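Local coordinates for type IV secretion system protein DotB (Yersinia pseudotuberculosis IP 31758, PDB 6GEF) that probably hydrolyses ATP to help power type IVb secretion, as a hexameric ATPase of the GspE family, at residues A[36-41]-A[110-115]; A[96-101]-A[106-111]; A[191-196]-A[324-329]; A[269-274]-A[298-303]. One frame throughout, in Å; residues are numbered along the deposited sequence.

Interaction 1: residues A[36-41]-A[110-115]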
loop_
_atom_site.group_PDB
_atom_site.type_symbol
_atom_site.label_atom_id
_atom_site.label_comp_id
_atom_site.label_asym_id
_atom_site.label_seq_id
_atom_site.Cartn_x
_atom_site.Cartn_y
_atom_site.Cartn_z
ATOM N N GLU A 36 21.677 -49.268 1.604
ATOM C CA GLU A 36 21.696 -49.226 0.164
ATOM C C GLU A 36 20.408 -49.706 -0.494
ATOM O O GLU A 36 20.269 -49.570 -1.720
ATOM C CB GLU A 36 22.883 -50.058 -0.320
ATOM C CG GLU A 36 24.203 -49.611 0.256
ATOM C CD GLU A 36 25.294 -49.297 -0.779
ATOM O OE1 GLU A 36 26.463 -49.272 -0.420
ATOM O OE2 GLU A 36 24.945 -49.070 -1.959
ATOM N N HIS A 37 19.462 -50.256 0.268
ATOM C CA HIS A 37 18.199 -50.727 -0.265
ATOM C C HIS A 37 17.057 -50.158 0.530
ATOM O O HIS A 37 17.061 -50.245 1.751
ATOM C CB HIS A 37 18.145 -52.279 -0.233
ATOM C CG HIS A 37 18.895 -52.926 -1.352
ATOM N ND1 HIS A 37 20.233 -53.272 -1.263
ATOM C CD2 HIS A 37 18.496 -53.260 -2.597
ATOM C CE1 HIS A 37 20.632 -53.778 -2.411
ATOM N NE2 HIS A 37 19.598 -53.800 -3.235
ATOM N N GLU A 38 16.072 -49.585 -0.171
ATOM C CA GLU A 38 14.859 -49.101 0.502
ATOM C C GLU A 38 14.220 -50.164 1.377
ATOM O O GLU A 38 13.447 -49.847 2.261
ATOM C CB GLU A 38 13.861 -48.585 -0.529
ATOM C CG GLU A 38 12.538 -48.134 0.031
ATOM C CD GLU A 38 11.657 -47.416 -0.963
ATOM O OE1 GLU A 38 10.442 -47.257 -0.686
ATOM O OE2 GLU A 38 12.157 -46.998 -2.022
ATOM N N ALA A 39 14.524 -51.443 1.125
ATOM C CA ALA A 39 13.887 -52.524 1.856
ATOM C C ALA A 39 14.321 -52.519 3.325
ATOM O O ALA A 39 13.502 -52.762 4.219
ATOM C CB ALA A 39 14.186 -53.855 1.202
ATOM N N GLN A 40 15.608 -52.258 3.592
ATOM C CA GLN A 40 16.095 -52.219 4.943
ATOM C C GLN A 40 15.767 -50.922 5.658
ATOM O O GLN A 40 15.691 -50.885 6.894
ATOM C CB GLN A 40 17.601 -52.472 4.991
ATOM C CG GLN A 40 18.369 -51.775 3.922
ATOM C CD GLN A 40 19.749 -52.384 3.665
ATOM O OE1 GLN A 40 20.477 -51.910 2.792
ATOM N NE2 GLN A 40 20.119 -53.463 4.429
ATOM N N PHE A 41 15.548 -49.846 4.930
ATOM C CA PHE A 41 14.900 -48.661 5.511
ATOM C C PHE A 41 13.463 -48.947 5.927
ATOM O O PHE A 41 13.056 -48.619 7.039
ATOM C CB PHE A 41 14.949 -47.496 4.518
ATOM C CG PHE A 41 14.313 -46.246 5.030
ATOM C CD1 PHE A 41 14.698 -45.670 6.237
ATOM C CD2 PHE A 41 13.341 -45.608 4.293
ATOM C CE1 PHE A 41 14.084 -44.525 6.691
ATOM C CE2 PHE A 41 12.717 -44.443 4.763
ATOM C CZ PHE A 41 13.093 -43.912 5.951
ATOM N N THR A 110 5.791 -34.827 2.239
ATOM C CA THR A 110 5.083 -35.886 1.539
ATOM C C THR A 110 4.556 -36.883 2.561
ATOM O O THR A 110 4.626 -36.669 3.757
ATOM C CB THR A 110 6.015 -36.569 0.491
ATOM O OG1 THR A 110 7.171 -35.752 0.257
ATOM C CG2 THR A 110 5.267 -36.773 -0.815
ATOM N N ARG A 111 4.000 -37.985 2.062
ATOM C CA ARG A 111 3.621 -39.133 2.855
ATOM C C ARG A 111 4.398 -40.361 2.405
ATOM O O ARG A 111 4.717 -40.512 1.225
ATOM C CB ARG A 111 2.135 -39.381 2.716
ATOM C CG ARG A 111 1.258 -38.360 3.485
ATOM C CD ARG A 111 0.055 -37.903 2.679
ATOM N NE ARG A 111 0.481 -37.217 1.459
ATOM C CZ ARG A 111 0.855 -35.943 1.380
ATOM N NH1 ARG A 111 1.220 -35.438 0.208
ATOM N NH2 ARG A 111 0.877 -35.196 2.494
ATOM N N TYR A 112 4.732 -41.224 3.356
ATOM C CA TYR A 112 5.522 -42.413 3.115
ATOM C C TYR A 112 4.859 -43.582 3.838
ATOM O O TYR A 112 4.749 -43.555 5.064
ATOM C CB TYR A 112 6.957 -42.220 3.609
ATOM C CG TYR A 112 7.859 -43.423 3.408
ATOM C CD1 TYR A 112 8.443 -43.682 2.179
ATOM C CD2 TYR A 112 8.077 -44.328 4.443
ATOM C CE1 TYR A 112 9.264 -44.775 1.994
ATOM C CE2 TYR A 112 8.895 -45.418 4.283
ATOM C CZ TYR A 112 9.482 -45.653 3.049
ATOM O OH TYR A 112 10.305 -46.743 2.858
ATOM N N GLU A 113 4.484 -44.611 3.077
ATOM C CA GLU A 113 3.690 -45.714 3.616
ATOM C C GLU A 113 4.528 -46.973 3.667
ATOM O O GLU A 113 5.316 -47.248 2.751
ATOM C CB GLU A 113 2.457 -45.960 2.735
ATOM C CG GLU A 113 1.824 -44.729 2.128
ATOM C CD GLU A 113 0.999 -43.906 3.131
ATOM O OE1 GLU A 113 0.619 -42.766 2.822
ATOM O OE2 GLU A 113 0.743 -44.417 4.224
ATOM N N VAL A 114 4.384 -47.727 4.750
ATOM C CA VAL A 114 5.083 -49.006 4.922
ATOM C C VAL A 114 4.066 -50.025 5.421
ATOM O O VAL A 114 3.223 -49.716 6.266
ATOM C CB VAL A 114 6.274 -48.864 5.925
ATOM C CG1 VAL A 114 6.867 -47.486 5.892
ATOM C CG2 VAL A 114 5.848 -49.188 7.329
ATOM N N PHE A 115 4.218 -51.249 4.949
ATOM C CA PHE A 115 3.160 -52.277 5.096
ATOM C C PHE A 115 3.670 -53.351 6.033
ATOM O O PHE A 115 4.772 -53.893 5.840
ATOM C CB PHE A 115 2.777 -52.897 3.737
ATOM C CG PHE A 115 2.355 -51.895 2.706
ATOM C CD1 PHE A 115 3.324 -51.164 1.987
ATOM C CD2 PHE A 115 1.010 -51.630 2.486
ATOM C CE1 PHE A 115 2.943 -50.191 1.081
ATOM C CE2 PHE A 115 0.622 -50.669 1.556
ATOM C CZ PHE A 115 1.589 -49.948 0.850
#

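Interaction 2: residues A[96-101]-A[106-111]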
loop_
_atom_site.group_PDB
_atom_site.type_symbol
_atom_site.label_atom_id
_atom_site.label_comp_id
_atom_site.label_asym_id
_atom_site.label_seq_id
_atom_site.Cartn_x
_atom_site.Cartn_y
_atom_site.Cartn_z
ATOM N N SER A 96 13.493 -38.258 -7.073
ATOM C CA SER A 96 14.921 -38.082 -7.326
ATOM C C SER A 96 15.368 -36.611 -7.196
ATOM O O SER A 96 16.557 -36.353 -7.145
ATOM C CB SER A 96 15.292 -38.618 -8.695
ATOM O OG SER A 96 14.364 -38.148 -9.692
ATOM N N SER A 97 14.413 -35.674 -7.187
ATOM C CA SER A 97 14.737 -34.271 -7.360
ATOM C C SER A 97 15.016 -33.555 -6.025
ATOM O O SER A 97 15.079 -32.326 -6.000
ATOM C CB SER A 97 13.591 -33.547 -8.110
ATOM O OG SER A 97 12.343 -34.154 -7.841
ATOM N N VAL A 98 15.195 -34.290 -4.934
ATOM C CA VAL A 98 15.063 -33.716 -3.617
ATOM C C VAL A 98 16.154 -32.656 -3.349
ATOM O O VAL A 98 15.880 -31.599 -2.784
ATOM C CB VAL A 98 15.073 -34.811 -2.532
ATOM C CG1 VAL A 98 13.790 -35.605 -2.592
ATOM C CG2 VAL A 98 16.280 -35.721 -2.689
ATOM N N LEU A 99 17.368 -32.938 -3.802
ATOM C CA LEU A 99 18.445 -31.968 -3.663
ATOM C C LEU A 99 18.257 -30.793 -4.616
ATOM O O LEU A 99 18.653 -29.658 -4.296
ATOM C CB LEU A 99 19.815 -32.623 -3.885
ATOM C CG LEU A 99 20.402 -33.265 -2.592
ATOM C CD1 LEU A 99 19.577 -34.466 -2.144
ATOM C CD2 LEU A 99 21.870 -33.592 -2.782
ATOM N N THR A 100 17.677 -31.023 -5.782
ATOM C CA THR A 100 17.275 -29.919 -6.651
ATOM C C THR A 100 16.322 -28.963 -5.929
ATOM O O THR A 100 16.552 -27.751 -5.925
ATOM C CB THR A 100 16.620 -30.463 -7.935
ATOM O OG1 THR A 100 17.066 -31.797 -8.176
ATOM C CG2 THR A 100 16.971 -29.608 -9.126
ATOM N N GLU A 101 15.286 -29.504 -5.321
ATOM C CA GLU A 101 14.265 -28.641 -4.701
ATOM C C GLU A 101 14.801 -27.997 -3.438
ATOM O O GLU A 101 14.481 -26.841 -3.133
ATOM C CB GLU A 101 12.990 -29.437 -4.405
ATOM C CG GLU A 101 13.217 -30.907 -4.175
ATOM C CD GLU A 101 12.134 -31.789 -4.813
ATOM O OE1 GLU A 101 11.898 -32.898 -4.285
ATOM O OE2 GLU A 101 11.541 -31.351 -5.830
ATOM N N LYS A 106 12.186 -25.176 -2.548
ATOM C CA LYS A 106 10.902 -25.848 -2.417
ATOM C C LYS A 106 10.920 -26.718 -1.141
ATOM O O LYS A 106 11.861 -27.478 -0.904
ATOM C CB LYS A 106 10.647 -26.711 -3.631
ATOM C CG LYS A 106 9.226 -26.642 -4.182
ATOM C CD LYS A 106 8.975 -25.256 -4.806
ATOM C CE LYS A 106 7.635 -24.664 -4.361
ATOM N NZ LYS A 106 6.493 -25.235 -5.121
ATOM N N LEU A 107 9.870 -26.578 -0.342
ATOM C CA LEU A 107 9.717 -27.325 0.881
ATOM C C LEU A 107 9.141 -28.698 0.611
ATOM O O LEU A 107 8.281 -28.863 -0.242
ATOM C CB LEU A 107 8.803 -26.566 1.851
ATOM C CG LEU A 107 9.256 -25.108 2.153
ATOM C CD1 LEU A 107 8.387 -24.466 3.207
ATOM C CD2 LEU A 107 10.720 -24.965 2.552
ATOM N N ILE A 108 9.646 -29.705 1.341
ATOM C CA ILE A 108 9.454 -31.104 1.003
ATOM C C ILE A 108 8.640 -31.732 2.139
ATOM O O ILE A 108 9.183 -32.188 3.151
ATOM C CB ILE A 108 10.801 -31.812 0.827
ATOM C CG1 ILE A 108 11.595 -31.151 -0.301
ATOM C CG2 ILE A 108 10.575 -33.315 0.550
ATOM C CD1 ILE A 108 12.900 -31.877 -0.614
ATOM N N ASN A 109 7.326 -31.768 1.955
ATOM C CA ASN A 109 6.425 -32.556 2.783
ATOM C C ASN A 109 5.693 -33.557 1.899
ATOM O O ASN A 109 5.038 -33.177 0.959
ATOM C CB ASN A 109 5.432 -31.658 3.509
ATOM C CG ASN A 109 6.108 -30.611 4.367
ATOM O OD1 ASN A 109 6.606 -30.916 5.466
ATOM N ND2 ASN A 109 6.165 -29.360 3.857
ATOM N N THR A 110 5.791 -34.827 2.239
ATOM C CA THR A 110 5.083 -35.886 1.539
ATOM C C THR A 110 4.556 -36.883 2.561
ATOM O O THR A 110 4.626 -36.669 3.757
ATOM C CB THR A 110 6.015 -36.569 0.491
ATOM O OG1 THR A 110 7.171 -35.752 0.257
ATOM C CG2 THR A 110 5.267 -36.773 -0.815
ATOM N N ARG A 111 4.000 -37.985 2.062
ATOM C CA ARG A 111 3.621 -39.133 2.855
ATOM C C ARG A 111 4.398 -40.361 2.405
ATOM O O ARG A 111 4.717 -40.512 1.225
ATOM C CB ARG A 111 2.135 -39.381 2.716
ATOM C CG ARG A 111 1.258 -38.360 3.485
ATOM C CD ARG A 111 0.055 -37.903 2.679
ATOM N NE ARG A 111 0.481 -37.217 1.459
ATOM C CZ ARG A 111 0.855 -35.943 1.380
ATOM N NH1 ARG A 111 1.220 -35.438 0.208
ATOM N NH2 ARG A 111 0.877 -35.196 2.494
#

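Interaction 3: residues A[191-196]-A[324-329]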
loop_
_atom_site.group_PDB
_atom_site.type_symbol
_atom_site.label_atom_id
_atom_site.label_comp_id
_atom_site.label_asym_id
_atom_site.label_seq_id
_atom_site.Cartn_x
_atom_site.Cartn_y
_atom_site.Cartn_z
ATOM N N SER A 191 -6.082 -33.960 19.215
ATOM C CA SER A 191 -6.557 -34.720 18.063
ATOM C C SER A 191 -7.120 -36.076 18.508
ATOM O O SER A 191 -8.197 -36.477 18.052
ATOM C CB SER A 191 -5.415 -34.937 17.058
ATOM O OG SER A 191 -4.460 -33.864 17.161
ATOM N N THR A 192 -6.417 -36.780 19.383
ATOM C CA THR A 192 -6.819 -38.120 19.740
ATOM C C THR A 192 -8.040 -38.087 20.646
ATOM O O THR A 192 -8.971 -38.913 20.500
ATOM C CB THR A 192 -5.660 -38.889 20.403
ATOM O OG1 THR A 192 -5.480 -38.430 21.724
ATOM C CG2 THR A 192 -4.387 -38.672 19.606
ATOM N N THR A 193 -8.059 -37.200 21.637
ATOM C CA THR A 193 -9.228 -37.052 22.486
ATOM C C THR A 193 -10.483 -36.783 21.647
ATOM O O THR A 193 -11.509 -37.484 21.788
ATOM C CB THR A 193 -9.018 -35.964 23.514
ATOM O OG1 THR A 193 -7.992 -36.358 24.428
ATOM C CG2 THR A 193 -10.303 -35.645 24.261
ATOM N N PHE A 194 -10.412 -35.781 20.778
ATOM C CA PHE A 194 -11.598 -35.390 20.016
ATOM C C PHE A 194 -11.993 -36.425 18.987
ATOM O O PHE A 194 -13.171 -36.653 18.755
ATOM C CB PHE A 194 -11.368 -34.019 19.331
ATOM C CG PHE A 194 -11.863 -32.845 20.136
ATOM C CD1 PHE A 194 -12.937 -32.957 20.964
ATOM C CD2 PHE A 194 -11.206 -31.637 20.086
ATOM C CE1 PHE A 194 -13.387 -31.886 21.702
ATOM C CE2 PHE A 194 -11.627 -30.547 20.814
ATOM C CZ PHE A 194 -12.727 -30.677 21.624
ATOM N N SER A 195 -11.015 -37.093 18.391
ATOM C CA SER A 195 -11.307 -38.186 17.464
ATOM C C SER A 195 -12.008 -39.314 18.179
ATOM O O SER A 195 -13.025 -39.829 17.700
ATOM C CB SER A 195 -10.013 -38.648 16.784
ATOM O OG SER A 195 -9.047 -39.024 17.742
ATOM N N SER A 196 -11.479 -39.749 19.311
ATOM C CA SER A 196 -12.157 -40.779 20.111
ATOM C C SER A 196 -13.576 -40.348 20.446
ATOM O O SER A 196 -14.522 -41.117 20.273
ATOM C CB SER A 196 -11.354 -41.065 21.384
ATOM O OG SER A 196 -10.179 -41.794 21.080
ATOM N N MET A 324 -11.807 -29.192 28.894
ATOM C CA MET A 324 -10.775 -30.149 29.268
ATOM C C MET A 324 -9.416 -29.584 28.888
ATOM O O MET A 324 -9.155 -29.281 27.741
ATOM C CB MET A 324 -11.006 -31.468 28.541
ATOM C CG MET A 324 -10.174 -32.627 29.084
ATOM S SD MET A 324 -10.587 -34.199 28.333
ATOM C CE MET A 324 -11.822 -34.798 29.472
ATOM N N ALA A 325 -8.561 -29.412 29.894
ATOM C CA ALA A 325 -7.106 -29.431 29.691
ATOM C C ALA A 325 -6.559 -30.828 29.937
ATOM O O ALA A 325 -6.999 -31.522 30.836
ATOM C CB ALA A 325 -6.424 -28.440 30.630
ATOM N N GLN A 326 -5.610 -31.225 29.102
ATOM C CA GLN A 326 -4.906 -32.495 29.252
ATOM C C GLN A 326 -3.448 -32.329 28.997
ATOM O O GLN A 326 -3.041 -31.529 28.158
ATOM C CB GLN A 326 -5.463 -33.552 28.298
ATOM C CG GLN A 326 -5.548 -33.071 26.844
ATOM C CD GLN A 326 -6.358 -34.009 25.988
ATOM O OE1 GLN A 326 -7.132 -34.822 26.498
ATOM N NE2 GLN A 326 -6.228 -33.874 24.699
ATOM N N THR A 327 -2.631 -33.016 29.796
ATOM C CA THR A 327 -1.177 -33.032 29.615
ATOM C C THR A 327 -0.687 -34.467 29.710
ATOM O O THR A 327 -1.334 -35.327 30.298
ATOM C CB THR A 327 -0.495 -32.146 30.671
ATOM O OG1 THR A 327 0.878 -31.951 30.345
ATOM C CG2 THR A 327 -0.536 -32.788 32.042
ATOM N N LEU A 328 0.488 -34.694 29.163
ATOM C CA LEU A 328 1.117 -36.015 29.149
ATOM C C LEU A 328 2.148 -36.124 30.243
ATOM O O LEU A 328 3.029 -35.285 30.347
ATOM C CB LEU A 328 1.764 -36.295 27.777
ATOM C CG LEU A 328 0.841 -36.697 26.635
ATOM C CD1 LEU A 328 1.662 -37.168 25.464
ATOM C CD2 LEU A 328 -0.177 -37.722 27.135
ATOM N N VAL A 329 2.012 -37.141 31.085
ATOM C CA VAL A 329 2.930 -37.387 32.195
ATOM C C VAL A 329 3.510 -38.798 32.052
ATOM O O VAL A 329 3.071 -39.619 31.234
ATOM C CB VAL A 329 2.215 -37.208 33.551
ATOM C CG1 VAL A 329 1.733 -35.767 33.701
ATOM C CG2 VAL A 329 1.108 -38.182 33.717
#

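Interaction 4: residues A[269-274]-A[298-303]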
loop_
_atom_site.group_PDB
_atom_site.type_symbol
_atom_site.label_atom_id
_atom_site.label_comp_id
_atom_site.label_asym_id
_atom_site.label_seq_id
_atom_site.Cartn_x
_atom_site.Cartn_y
_atom_site.Cartn_z
ATOM N N GLN A 269 -11.109 -13.594 15.890
ATOM C CA GLN A 269 -12.043 -13.997 14.841
ATOM C C GLN A 269 -12.390 -15.482 14.985
ATOM O O GLN A 269 -13.521 -15.895 14.701
ATOM C CB GLN A 269 -11.492 -13.687 13.450
ATOM C CG GLN A 269 -12.267 -14.366 12.339
ATOM C CD GLN A 269 -11.900 -13.957 10.953
ATOM O OE1 GLN A 269 -12.758 -13.506 10.231
ATOM N NE2 GLN A 269 -10.639 -14.120 10.576
ATOM N N SER A 270 -11.428 -16.322 15.334
ATOM C CA SER A 270 -11.711 -17.727 15.573
ATOM C C SER A 270 -12.710 -17.911 16.716
ATOM O O SER A 270 -13.674 -18.673 16.621
ATOM C CB SER A 270 -10.426 -18.498 15.848
ATOM O OG SER A 270 -9.812 -18.062 17.026
ATOM N N ILE A 271 -12.476 -17.226 17.832
ATOM C CA ILE A 271 -13.376 -17.322 18.976
ATOM C C ILE A 271 -14.770 -16.836 18.599
ATOM O O ILE A 271 -15.781 -17.485 18.919
ATOM C CB ILE A 271 -12.828 -16.532 20.182
ATOM C CG1 ILE A 271 -11.384 -16.982 20.491
ATOM C CG2 ILE A 271 -13.709 -16.695 21.393
ATOM C CD1 ILE A 271 -10.649 -16.025 21.396
ATOM N N GLU A 272 -14.846 -15.700 17.892
ATOM C CA GLU A 272 -16.146 -15.155 17.500
ATOM C C GLU A 272 -16.883 -16.098 16.539
ATOM O O GLU A 272 -18.080 -16.285 16.677
ATOM C CB GLU A 272 -15.966 -13.779 16.872
ATOM C CG GLU A 272 -15.773 -12.656 17.861
ATOM C CD GLU A 272 -15.642 -11.289 17.144
ATOM O OE1 GLU A 272 -15.071 -11.199 15.973
ATOM O OE2 GLU A 272 -16.089 -10.272 17.760
ATOM N N SER A 273 -16.155 -16.703 15.626
ATOM C CA SER A 273 -16.776 -17.660 14.696
ATOM C C SER A 273 -17.243 -18.889 15.425
ATOM O O SER A 273 -18.286 -19.459 15.104
ATOM C CB SER A 273 -15.812 -17.997 13.554
ATOM O OG SER A 273 -16.478 -18.837 12.624
ATOM N N ALA A 274 -16.486 -19.374 16.395
ATOM C CA ALA A 274 -16.991 -20.416 17.301
ATOM C C ALA A 274 -18.291 -19.977 17.957
ATOM O O ALA A 274 -19.231 -20.750 18.064
ATOM C CB ALA A 274 -15.928 -20.754 18.343
ATOM N N ARG A 298 -8.789 -17.258 30.703
ATOM C CA ARG A 298 -7.896 -16.120 30.571
ATOM C C ARG A 298 -7.479 -15.867 29.089
ATOM O O ARG A 298 -7.583 -14.759 28.605
ATOM C CB ARG A 298 -6.617 -16.365 31.397
ATOM C CG ARG A 298 -6.733 -16.074 32.844
ATOM C CD ARG A 298 -7.042 -14.594 33.058
ATOM N NE ARG A 298 -6.009 -13.842 33.743
ATOM C CZ ARG A 298 -5.519 -14.139 34.940
ATOM N NH1 ARG A 298 -5.884 -15.276 35.568
ATOM N NH2 ARG A 298 -4.627 -13.298 35.503
ATOM N N ARG A 299 -7.086 -16.939 28.401
ATOM C CA ARG A 299 -6.492 -16.776 27.110
ATOM C C ARG A 299 -7.529 -16.311 26.100
ATOM O O ARG A 299 -7.288 -15.399 25.289
ATOM C CB ARG A 299 -5.834 -18.095 26.654
ATOM C CG ARG A 299 -5.431 -18.130 25.171
ATOM C CD ARG A 299 -3.965 -18.479 25.008
ATOM N NE ARG A 299 -3.450 -18.097 23.720
ATOM C CZ ARG A 299 -3.553 -18.801 22.599
ATOM N NH1 ARG A 299 -4.226 -19.964 22.602
ATOM N NH2 ARG A 299 -3.016 -18.334 21.471
ATOM N N LEU A 300 -8.684 -16.965 26.072
ATOM C CA LEU A 300 -9.753 -16.544 25.174
ATOM C C LEU A 300 -10.190 -15.133 25.487
ATOM O O LEU A 300 -10.438 -14.333 24.566
ATOM C CB LEU A 300 -10.928 -17.519 25.254
ATOM C CG LEU A 300 -10.669 -18.969 24.861
ATOM C CD1 LEU A 300 -11.955 -19.749 24.989
ATOM C CD2 LEU A 300 -10.029 -19.014 23.478
ATOM N N ILE A 301 -10.325 -14.789 26.769
ATOM C CA ILE A 301 -10.758 -13.441 27.136
ATOM C C ILE A 301 -9.754 -12.394 26.680
ATOM O O ILE A 301 -10.143 -11.295 26.296
ATOM C CB ILE A 301 -11.026 -13.377 28.660
ATOM C CG1 ILE A 301 -12.372 -14.028 28.988
ATOM C CG2 ILE A 301 -10.951 -11.953 29.195
ATOM C CD1 ILE A 301 -12.512 -14.350 30.464
ATOM N N SER A 302 -8.460 -12.728 26.731
ATOM C CA SER A 302 -7.427 -11.752 26.409
ATOM C C SER A 302 -7.593 -11.199 24.984
ATOM O O SER A 302 -7.253 -10.063 24.722
ATOM C CB SER A 302 -6.048 -12.353 26.604
ATOM O OG SER A 302 -5.797 -13.381 25.657
ATOM N N ARG A 303 -8.131 -12.027 24.089
ATOM C CA ARG A 303 -8.170 -11.655 22.683
ATOM C C ARG A 303 -9.098 -10.494 22.392
ATOM O O ARG A 303 -9.041 -9.926 21.299
ATOM C CB ARG A 303 -8.529 -12.879 21.816
ATOM C CG ARG A 303 -7.294 -13.632 21.314
ATOM C CD ARG A 303 -6.912 -14.744 22.248
ATOM N NE ARG A 303 -5.826 -14.341 23.137
ATOM C CZ ARG A 303 -4.527 -14.399 22.821
ATOM N NH1 ARG A 303 -4.132 -14.803 21.629
ATOM N NH2 ARG A 303 -3.630 -14.020 23.691
#

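Interaction 1: residues A[36-41]-A[110-115]
The rings of Phe41 and Tyr112 meet obliquely, their planes 44° apart and their centroids 5.5 Å from each other. The CD2-CE2 side of Phe41 comes up to the phenol end of Tyr112, with Phe41 CE2 3.9 Å from Tyr112 CZ and Phe41 CD2 3.5 Å from Tyr112 OH. At the edge of the tyrosine ring, near its plane, sits the carboxylate of Glu38, turned 40° from the ring. Glu38 OE1 stays 3.6 Å from Tyr112 OH, a polar approach rather than a hydrogen bond; the same oxygen has a long, weak ion pair with Lys42. Glu38 reaches this spot because its CG lies anti to the backbone N (chi1 177°) and the chain runs on extended, heading into the oncoming tyrosine. Of strand residues 110-115, Tyr112 alone reaches 36-41, touching two residues three apart on the first turn of helix 38-50. Ile88 and Trp91 of helix 82-93 close in on Phe41 and Glu38 respectively. The contact is typical of an alpha+beta layer: a helix packed on a face of an antiparallel sheet, here at its edge strand 108-115.

Interaction 2: residues A[96-101]-A[106-111]
Ile108 pushes its CD1 methyl against the first turn of helix 98-104, where it overlaps Glu101 and Val98 together. CD1 of Ile108 is 3.7 Å from CG of Glu101 and equally 3.7 Å from the backbone O of Val98, with CB of Val98 a little farther at 4.1 Å. The methyl rests against both at once, the side chain of Glu101 and the backbone about a turn earlier. Ile108 CG1 lies anti to the carbonyl carbon (chi1 -60°) and the branch continues outstretched, carrying CD1 to the helix. Glu101 crosses this branch at about a right angle; its chain bends at chi2, and the aliphatic part, not the carboxylate alone, faces the isoleucine. Nearer the turn, CB of Glu101 and CB of Lys106 pack 3.7 Å apart, while the rest of the lysine leads away. The backbone joins there too: Lys106 N donates to Glu101 O at 2.9 Å, a weak bond because its N-H...O angle is only 122°. Val98 also packs on Ala89 and Ser93 of helix 82-93, while Leu107 meets Ile247 of the second subunit. This is a tight helix-to-strand connection, in which the chain leaves helix 98-104, turns and enters edge strand 108-115 of the antiparallel sheet.

Interaction 3: residues A[191-196]-A[324-329]
Thr193 OG1 donates a 2.7 Å hydrogen bond to Gln326 OE1, the polar link between helix and strand here. The hydroxyl lies in the plane of the glutamine carbonyl, on a lone pair, at a C=O...O angle of 105°, so it comes in well to the flank of the oxygen rather than ahead of it. Gln326 NE2 is also near, 3.1 Å from Thr193 OG1, which places the hydroxyl alongside the end of the amide. The two side chains approach from opposite directions. Gln326 has its CG between the backbone N and the carbonyl carbon (chi1 51°) and is extended beyond it, which carries the amide out from the strand to the helix. Both oxygens have further, weak partners: Arg340 NE reaches Gln326 OE1 and Arg340 NH2 reaches Thr193 OG1. Gly189 O is a second, weaker acceptor competing for the one proton of the threonine. The arginine from the next strand thus touches both ends of the link, and its charge would probably polarise the buried amide oxygen. CG2 of Thr193 also comes within 4.3 Å of Met324 SD, a looser apolar touch. Ser191, in the same helix turn, falls in what looks like a Walker A motif, so the bond lies within the first turns of what is probably the P-loop helix. Helix 187-203 here packs over strand 320-330, which runs between parallel strand 179-183 and antiparallel strand 336-344, while Thr193 and Met324 both also rest on Val182 of strand 179-183.

Interaction 4: residues A[269-274]-A[298-303]
Ile271 and Leu300 join two helices, 268-280 and 293-302, that flank strand 284-288 along the chain in the alpha/beta core expected of a P-loop ATPase. The tight part is small and apolar. Ile271 CD1 packs 3.7 Å from Leu300 CD2 and 3.6 Å from the backbone O of Leu300, so one methyl rests on both the side chain and the helix backbone. Ile271 CG1 is anti to the carbonyl carbon (chi1 -53°), with the branch extended beyond it; that takes CD1 across to the other helix, where the isoleucine and leucine side chains meet at a slant. Leu300 also packs on Leu316 of helix 306-319 and Met181 of strand 179-183, deepening the core on that side. CB of Arg303 lies 3.8 Å from CD1 of Ile271 and ends the apolar patch. The looser flank is polar and belongs to the subunit boundary: Arg303 bends at chi2 and chi3 and carries its guanidinium away from helix 268-280. There its NH2 forms a salt bridge with Asp315 of the second subunit, whose carboxylate also pairs with NE of Arg299. Arg299 NE lies over one face of the Arg303 guanidinium, offset toward the rim. At the edge of that guanidinium, almost exactly in its plane, Ser302 OG accepts a hydrogen bond from Arg303 NH2 at 3.0 Å while donating its own proton to Arg299 O.

In the fold
Interactions 1 and 2 share strand 108-115, the edge of the antiparallel sheet, and their centres lie 16 Å apart; an aromatic pair dominates one, an isoleucine methyl and a weak backbone bond the other. Interaction 3, its centre about 7 Å from the centre of the chain, is the most central and differs in kind, with a buried polar bond tying a helix to the mixed sheet. Interaction 4 lies about 20 Å from it, centre to centre, and joins helix to helix by apolar contact. Interactions 1, 3 and 4 bury all or most of their touching residues, whereas 2 is partly open. Interactions 2 and 4 both pack on the second subunit, and arginines of 4 also pair with an aspartate there.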